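Local coordinates for nucleoporin nup120 (Schizosaccharomyces pombe, PDB 4GQ2), which serves as a structural constituent of the nuclear pore complex, at residues E48-D59 / Y512-L521. Sequence-based numbering, arbitrary orientation.
Sequences EKLFKKECVAYD and YLDHFGDEIL
Segments 48-59 and 512-521 run side by side in the same direction, CA atoms closing from 6.6 Å at Glu48 and Leu513 to 5.4 Å at Val56 and Gly517. Glu48 reaches across with its chain extended and CG anti to the backbone N (chi1 175°), which carries the carboxylate to the edge of the Tyr512 ring. There Tyr512 OH donates to Glu48 OE1 at 2.8 Å, meeting the oxygen from above the carboxylate plane, 48° out of it. Within the same helix, one turn on, Lys52 NZ makes a salt bridge with Glu48 OE2 at 3.6 Å. Lys52 lies across Phe516: its CE sits over the ring centre, 3.6 Å from the centroid, a CH-pi contact, while NZ makes an off-centre cation-pi contact at 4.1 Å. The helices pack just before the chain enters 59-64 and 520-525, edge strands in this chain of two different sheets of the beta-propeller domain. Helix 434-443 borders the pair through Phe51 and Leu513. Leu513 CB lies over the centre of one Phe51 ring face, 12° off its normal (CH-pi), with Cys55 CB toward the rim of the opposite face. Val56 CG2 meets Phe516 CB at 4.1 Å, and Leu521 CD1 packs on Ala57 CB, also at 4.1 Å.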
ATOM      1  N   GLU A  48      22.563  -5.410  16.308  1.00 56.17           N
ATOM      2  CA  GLU A  48      22.941  -4.102  15.778  1.00 50.77           C
ATOM      3  C   GLU A  48      24.219  -4.181  14.919  1.00 55.13           C
ATOM      4  O   GLU A  48      24.304  -3.549  13.853  1.00 47.78           O
ATOM      5  CB  GLU A  48      23.096  -3.088  16.921  1.00 47.58           C
ATOM      6  CG  GLU A  48      23.606  -1.717  16.486  1.00 54.29           C
ATOM      7  CD  GLU A  48      23.757  -0.737  17.634  1.00 58.13           C
ATOM      8  OE1 GLU A  48      23.030  -0.863  18.641  1.00 75.48           O
ATOM      9  OE2 GLU A  48      24.603   0.173  17.524  1.00 58.66           O
ATOM     10  N   LYS A  49      25.196  -4.967  15.375  1.00 53.23           N
ATOM     11  CA  LYS A  49      26.453  -5.164  14.635  1.00 59.95           C
ATOM     12  C   LYS A  49      26.238  -5.990  13.373  1.00 48.13           C
ATOM     13  O   LYS A  49      26.945  -5.817  12.385  1.00 51.39           O
ATOM     14  CB  LYS A  49      27.520  -5.832  15.510  1.00 60.24           C
ATOM     15  CG  LYS A  49      28.196  -4.911  16.510  1.00 73.80           C
ATOM     16  CD  LYS A  49      29.129  -5.713  17.407  1.00 93.41           C
ATOM     17  CE  LYS A  49      29.276  -5.083  18.783  1.00 79.91           C
ATOM     18  NZ  LYS A  49      29.365  -6.140  19.827  1.00 71.90           N
ATOM     19  N   LEU A  50      25.267  -6.894  13.430  1.00 45.67           N
ATOM     20  CA  LEU A  50      24.864  -7.701  12.287  1.00 55.10           C
ATOM     21  C   LEU A  50      24.291  -6.793  11.191  1.00 53.28           C
ATOM     22  O   LEU A  50      24.670  -6.896  10.023  1.00 50.47           O
ATOM     23  CB  LEU A  50      23.801  -8.715  12.722  1.00 48.96           C
ATOM     24  CG  LEU A  50      23.701 -10.116  12.111  1.00 58.60           C
ATOM     25  CD1 LEU A  50      22.243 -10.560  12.113  1.00 54.00           C
ATOM     26  CD2 LEU A  50      24.277 -10.212  10.711  1.00 49.88           C
ATOM     27  N   PHE A  51      23.378  -5.908  11.585  1.00 46.25           N
ATOM     28  CA  PHE A  51      22.773  -4.960  10.665  1.00 50.44           C
ATOM     29  C   PHE A  51      23.847  -4.091  10.024  1.00 46.75           C
ATOM     30  O   PHE A  51      23.922  -3.998   8.797  1.00 51.23           O
ATOM     31  CB  PHE A  51      21.723  -4.090  11.378  1.00 49.79           C
ATOM     32  CG  PHE A  51      20.959  -3.195  10.448  1.00 36.19           C
ATOM     33  CD1 PHE A  51      19.981  -3.719   9.607  1.00 34.69           C
ATOM     34  CD2 PHE A  51      21.224  -1.836  10.398  1.00 38.92           C
ATOM     35  CE1 PHE A  51      19.286  -2.899   8.729  1.00 44.41           C
ATOM     36  CE2 PHE A  51      20.529  -1.009   9.521  1.00 40.95           C
ATOM     37  CZ  PHE A  51      19.560  -1.539   8.686  1.00 40.95           C
ATOM     38  N   LYS A  52      24.687  -3.487  10.865  1.00 46.20           N
ATOM     39  CA  LYS A  52      25.782  -2.624  10.413  1.00 48.48           C
ATOM     40  C   LYS A  52      26.745  -3.329   9.476  1.00 44.79           C
ATOM     41  O   LYS A  52      27.163  -2.760   8.461  1.00 47.27           O
ATOM     42  CB  LYS A  52      26.545  -2.035  11.603  1.00 53.81           C
ATOM     43  CG  LYS A  52      25.779  -0.957  12.359  1.00 48.50           C
ATOM     44  CD  LYS A  52      26.704  -0.191  13.290  1.00 53.46           C
ATOM     45  CE  LYS A  52      25.922   0.588  14.334  1.00 58.19           C
ATOM     46  NZ  LYS A  52      26.791   1.545  15.071  1.00 64.15           N
ATOM     47  N   LYS A  53      27.081  -4.575   9.796  1.00 42.93           N
ATOM     48  CA  LYS A  53      28.051  -5.311   8.996  1.00 45.49           C
ATOM     49  C   LYS A  53      27.471  -5.638   7.629  1.00 49.39           C
ATOM     50  O   LYS A  53      28.163  -5.526   6.617  1.00 49.75           O
ATOM     51  CB  LYS A  53      28.503  -6.586   9.708  1.00 47.39           C
ATOM     52  CG  LYS A  53      29.697  -7.269   9.062  1.00 57.55           C
ATOM     53  CD  LYS A  53      30.099  -8.532   9.800  1.00 59.58           C
ATOM     54  CE  LYS A  53      31.274  -9.207   9.108  1.00 66.90           C
ATOM     55  NZ  LYS A  53      31.613 -10.509   9.744  1.00 78.43           N
ATOM     56  N   GLU A  54      26.190  -6.002   7.605  1.00 48.33           N
ATOM     57  CA  GLU A  54      25.560  -6.535   6.393  1.00 49.88           C
ATOM     58  C   GLU A  54      24.801  -5.521   5.535  1.00 46.68           C
ATOM     59  O   GLU A  54      24.635  -5.749   4.342  1.00 40.19           O
ATOM     60  CB  GLU A  54      24.613  -7.690   6.741  1.00 44.26           C
ATOM     61  CG  GLU A  54      25.210  -8.745   7.667  1.00 58.82           C
ATOM     62  CD  GLU A  54      26.044  -9.796   6.957  1.00 64.04           C
ATOM     63  OE1 GLU A  54      25.946  -9.915   5.719  1.00 64.28           O
ATOM     64  OE2 GLU A  54      26.797 -10.518   7.648  1.00 69.83           O
ATOM     65  N   CYS A  55      24.337  -4.421   6.133  1.00 41.86           N
ATOM     66  CA  CYS A  55      23.332  -3.563   5.482  1.00 41.46           C
ATOM     67  C   CYS A  55      23.653  -2.079   5.459  1.00 38.77           C
ATOM     68  O   CYS A  55      22.950  -1.313   4.820  1.00 42.68           O
ATOM     69  CB  CYS A  55      21.973  -3.741   6.154  1.00 34.78           C
ATOM     70  SG  CYS A  55      21.494  -5.461   6.392  1.00 50.90           S
ATOM     71  N   VAL A  56      24.693  -1.670   6.173  1.00 38.92           N
ATOM     72  CA  VAL A  56      25.037  -0.263   6.268  1.00 32.44           C
ATOM     73  C   VAL A  56      26.341  -0.059   5.522  1.00 36.29           C
ATOM     74  O   VAL A  56      27.407  -0.385   6.035  1.00 34.95           O
ATOM     75  CB  VAL A  56      25.171   0.200   7.737  1.00 33.48           C
ATOM     76  CG1 VAL A  56      25.528   1.673   7.805  1.00 29.30           C
ATOM     77  CG2 VAL A  56      23.883  -0.069   8.511  1.00 31.36           C
ATOM     78  N   ALA A  57      26.238   0.470   4.304  1.00 35.77           N
ATOM     79  CA  ALA A  57      27.393   0.714   3.451  1.00 38.89           C
ATOM     80  C   ALA A  57      28.316   1.745   4.095  1.00 44.73           C
ATOM     81  O   ALA A  57      27.850   2.623   4.823  1.00 41.93           O
ATOM     82  CB  ALA A  57      26.942   1.180   2.061  1.00 31.27           C
ATOM     83  N   TYR A  58      29.621   1.622   3.845  1.00 44.81           N
ATOM     84  CA  TYR A  58      30.589   2.621   4.320  1.00 44.27           C
ATOM     85  C   TYR A  58      31.136   3.478   3.178  1.00 50.82           C
ATOM     86  O   TYR A  58      31.892   4.429   3.407  1.00 53.03           O
ATOM     87  CB  TYR A  58      31.723   1.985   5.142  1.00 40.51           C
ATOM     88  CG  TYR A  58      32.454   0.857   4.453  1.00 41.15           C
ATOM     89  CD1 TYR A  58      33.518   1.108   3.591  1.00 43.52           C
ATOM     90  CD2 TYR A  58      32.088  -0.465   4.676  1.00 48.85           C
ATOM     91  CE1 TYR A  58      34.192   0.070   2.962  1.00 46.62           C
ATOM     92  CE2 TYR A  58      32.756  -1.509   4.057  1.00 54.66           C
ATOM     93  CZ  TYR A  58      33.804  -1.239   3.203  1.00 52.31           C
ATOM     94  OH  TYR A  58      34.454  -2.282   2.590  1.00 54.79           O
ATOM     95  N   ASP A  59      30.751   3.129   1.951  1.00 42.07           N
ATOM     96  CA  ASP A  59      30.999   3.970   0.782  1.00 36.49           C
ATOM     97  C   ASP A  59      29.974   3.657  -0.301  1.00 33.14           C
ATOM     98  O   ASP A  59      29.435   2.555  -0.343  1.00 34.48           O
ATOM     99  CB  ASP A  59      32.422   3.779   0.252  1.00 35.71           C
ATOM    100  CG  ASP A  59      32.879   4.934  -0.621  1.00 40.94           C
ATOM    101  OD1 ASP A  59      32.211   5.989  -0.619  1.00 44.62           O
ATOM    102  OD2 ASP A  59      33.908   4.790  -1.312  1.00 43.52           O
ATOM    103  N   TYR A 512      15.350   2.378  14.837  1.00 40.53           N
ATOM    104  CA  TYR A 512      16.681   2.548  15.430  1.00 44.58           C
ATOM    105  C   TYR A 512      17.768   1.941  14.547  1.00 45.15           C
ATOM    106  O   TYR A 512      18.798   2.565  14.293  1.00 47.97           O
ATOM    107  CB  TYR A 512      16.744   1.970  16.852  1.00 44.01           C
ATOM    108  CG  TYR A 512      18.141   1.912  17.425  1.00 46.80           C
ATOM    109  CD1 TYR A 512      18.760   3.056  17.952  1.00 48.90           C
ATOM    110  CD2 TYR A 512      18.853   0.713  17.433  1.00 44.87           C
ATOM    111  CE1 TYR A 512      20.048   2.995  18.472  1.00 44.65           C
ATOM    112  CE2 TYR A 512      20.136   0.643  17.947  1.00 51.29           C
ATOM    113  CZ  TYR A 512      20.732   1.778  18.463  1.00 50.14           C
ATOM    114  OH  TYR A 512      22.007   1.671  18.963  1.00 45.39           O
ATOM    115  N   LEU A 513      17.528   0.725  14.078  1.00 47.28           N
ATOM    116  CA  LEU A 513      18.465   0.059  13.186  1.00 45.24           C
ATOM    117  C   LEU A 513      18.553   0.777  11.852  1.00 50.47           C
ATOM    118  O   LEU A 513      19.654   1.004  11.336  1.00 49.03           O
ATOM    119  CB  LEU A 513      18.047  -1.390  12.963  1.00 46.64           C
ATOM    120  CG  LEU A 513      18.092  -2.327  14.172  1.00 42.45           C
ATOM    121  CD1 LEU A 513      17.597  -3.689  13.732  1.00 41.75           C
ATOM    122  CD2 LEU A 513      19.495  -2.426  14.753  1.00 38.10           C
ATOM    123  N   ASP A 514      17.394   1.147  11.304  1.00 40.22           N
ATOM    124  CA  ASP A 514      17.347   1.675   9.953  1.00 36.71           C
ATOM    125  C   ASP A 514      17.977   3.038   9.850  1.00 33.64           C
ATOM    126  O   ASP A 514      18.455   3.417   8.786  1.00 35.69           O
ATOM    127  CB  ASP A 514      15.924   1.750   9.411  1.00 36.95           C
ATOM    128  CG  ASP A 514      15.902   2.041   7.921  1.00 36.42           C
ATOM    129  OD1 ASP A 514      16.312   1.167   7.128  1.00 40.26           O
ATOM    130  OD2 ASP A 514      15.496   3.148   7.540  1.00 38.45           O
ATOM    131  N   HIS A 515      17.963   3.769  10.956  1.00 32.72           N
ATOM    132  CA  HIS A 515      18.520   5.109  11.015  1.00 36.60           C
ATOM    133  C   HIS A 515      20.012   5.138  10.807  1.00 36.01           C
ATOM    134  O   HIS A 515      20.553   6.137  10.337  1.00 40.26           O
ATOM    135  CB  HIS A 515      18.125   5.795  12.321  1.00 37.81           C
ATOM    136  CG  HIS A 515      18.453   7.262  12.357  1.00 43.89           C
ATOM    137  ND1 HIS A 515      18.232   8.084  11.303  1.00 45.72           N
ATOM    138  CD2 HIS A 515      19.002   8.051  13.365  1.00 41.24           C
ATOM    139  CE1 HIS A 515      18.619   9.332  11.621  1.00 40.29           C
ATOM    140  NE2 HIS A 515      19.092   9.312  12.884  1.00 43.14           N
ATOM    141  N   PHE A 516      20.692   4.039  11.121  1.00 36.17           N
ATOM    142  CA  PHE A 516      22.111   3.898  10.772  1.00 38.21           C
ATOM    143  C   PHE A 516      22.322   3.972   9.257  1.00 42.15           C
ATOM    144  O   PHE A 516      23.354   4.456   8.793  1.00 46.70           O
ATOM    145  CB  PHE A 516      22.697   2.597  11.345  1.00 35.08           C
ATOM    146  CG  PHE A 516      22.837   2.606  12.843  1.00 42.84           C
ATOM    147  CD1 PHE A 516      23.776   3.436  13.469  1.00 41.92           C
ATOM    148  CD2 PHE A 516      22.031   1.793  13.637  1.00 43.34           C
ATOM    149  CE1 PHE A 516      23.896   3.461  14.853  1.00 37.62           C
ATOM    150  CE2 PHE A 516      22.154   1.807  15.023  1.00 47.36           C
ATOM    151  CZ  PHE A 516      23.087   2.642  15.630  1.00 47.01           C
ATOM    152  N   GLY A 517      21.334   3.502   8.492  1.00 38.17           N
ATOM    153  CA  GLY A 517      21.375   3.584   7.035  1.00 39.58           C
ATOM    154  C   GLY A 517      21.179   4.984   6.462  1.00 41.70           C
ATOM    155  O   GLY A 517      21.298   5.187   5.246  1.00 42.48           O
ATOM    156  N   ASP A 518      20.883   5.949   7.332  1.00 42.30           N
ATOM    157  CA  ASP A 518      20.659   7.341   6.912  1.00 41.77           C
ATOM    158  C   ASP A 518      21.934   8.178   6.797  1.00 44.53           C
ATOM    159  O   ASP A 518      21.881   9.330   6.355  1.00 40.73           O
ATOM    160  CB  ASP A 518      19.647   8.029   7.829  1.00 37.64           C
ATOM    161  CG  ASP A 518      18.271   7.391   7.749  1.00 43.93           C
ATOM    162  OD1 ASP A 518      17.870   6.975   6.641  1.00 42.53           O
ATOM    163  OD2 ASP A 518      17.595   7.296   8.792  1.00 44.10           O
ATOM    164  N   GLU A 519      23.071   7.600   7.180  1.00 38.05           N
ATOM    165  CA  GLU A 519      24.352   8.280   7.038  1.00 41.52           C
ATOM    166  C   GLU A 519      24.626   8.635   5.574  1.00 40.60           C
ATOM    167  O   GLU A 519      24.561   7.775   4.699  1.00 41.43           O
ATOM    168  CB  GLU A 519      25.478   7.406   7.595  1.00 47.25           C
ATOM    169  CG  GLU A 519      26.856   8.055   7.567  1.00 45.50           C
ATOM    170  CD  GLU A 519      27.881   7.307   8.403  1.00 57.14           C
ATOM    171  OE1 GLU A 519      27.575   6.195   8.891  1.00 51.21           O
ATOM    172  OE2 GLU A 519      29.002   7.827   8.570  1.00 65.66           O
ATOM    173  N   ILE A 520      24.921   9.905   5.318  1.00 38.76           N
ATOM    174  CA  ILE A 520      25.277  10.372   3.980  1.00 37.41           C
ATOM    175  C   ILE A 520      26.664   9.836   3.621  1.00 45.24           C
ATOM    176  O   ILE A 520      27.484   9.609   4.508  1.00 44.24           O
ATOM    177  CB  ILE A 520      25.199  11.923   3.892  1.00 42.67           C
ATOM    178  CG1 ILE A 520      25.466  12.433   2.474  1.00 40.00           C
ATOM    179  CG2 ILE A 520      26.155  12.591   4.879  1.00 41.04           C
ATOM    180  CD1 ILE A 520      24.359  12.162   1.488  1.00 41.36           C
ATOM    181  N   LEU A 521      26.915   9.605   2.331  1.00 46.16           N
ATOM    182  CA  LEU A 521      28.200   9.055   1.892  1.00 38.35           C
ATOM    183  C   LEU A 521      28.750   9.788   0.683  1.00 44.56           C
ATOM    184  O   LEU A 521      29.942  10.083   0.622  1.00 44.74           O
ATOM    185  CB  LEU A 521      28.104   7.555   1.585  1.00 33.23           C
ATOM    186  CG  LEU A 521      27.621   6.610   2.688  1.00 38.69           C
ATOM    187  CD1 LEU A 521      27.433   5.204   2.130  1.00 39.11           C
ATOM    188  CD2 LEU A 521      28.573   6.590   3.874  1.00 37.58           C
TER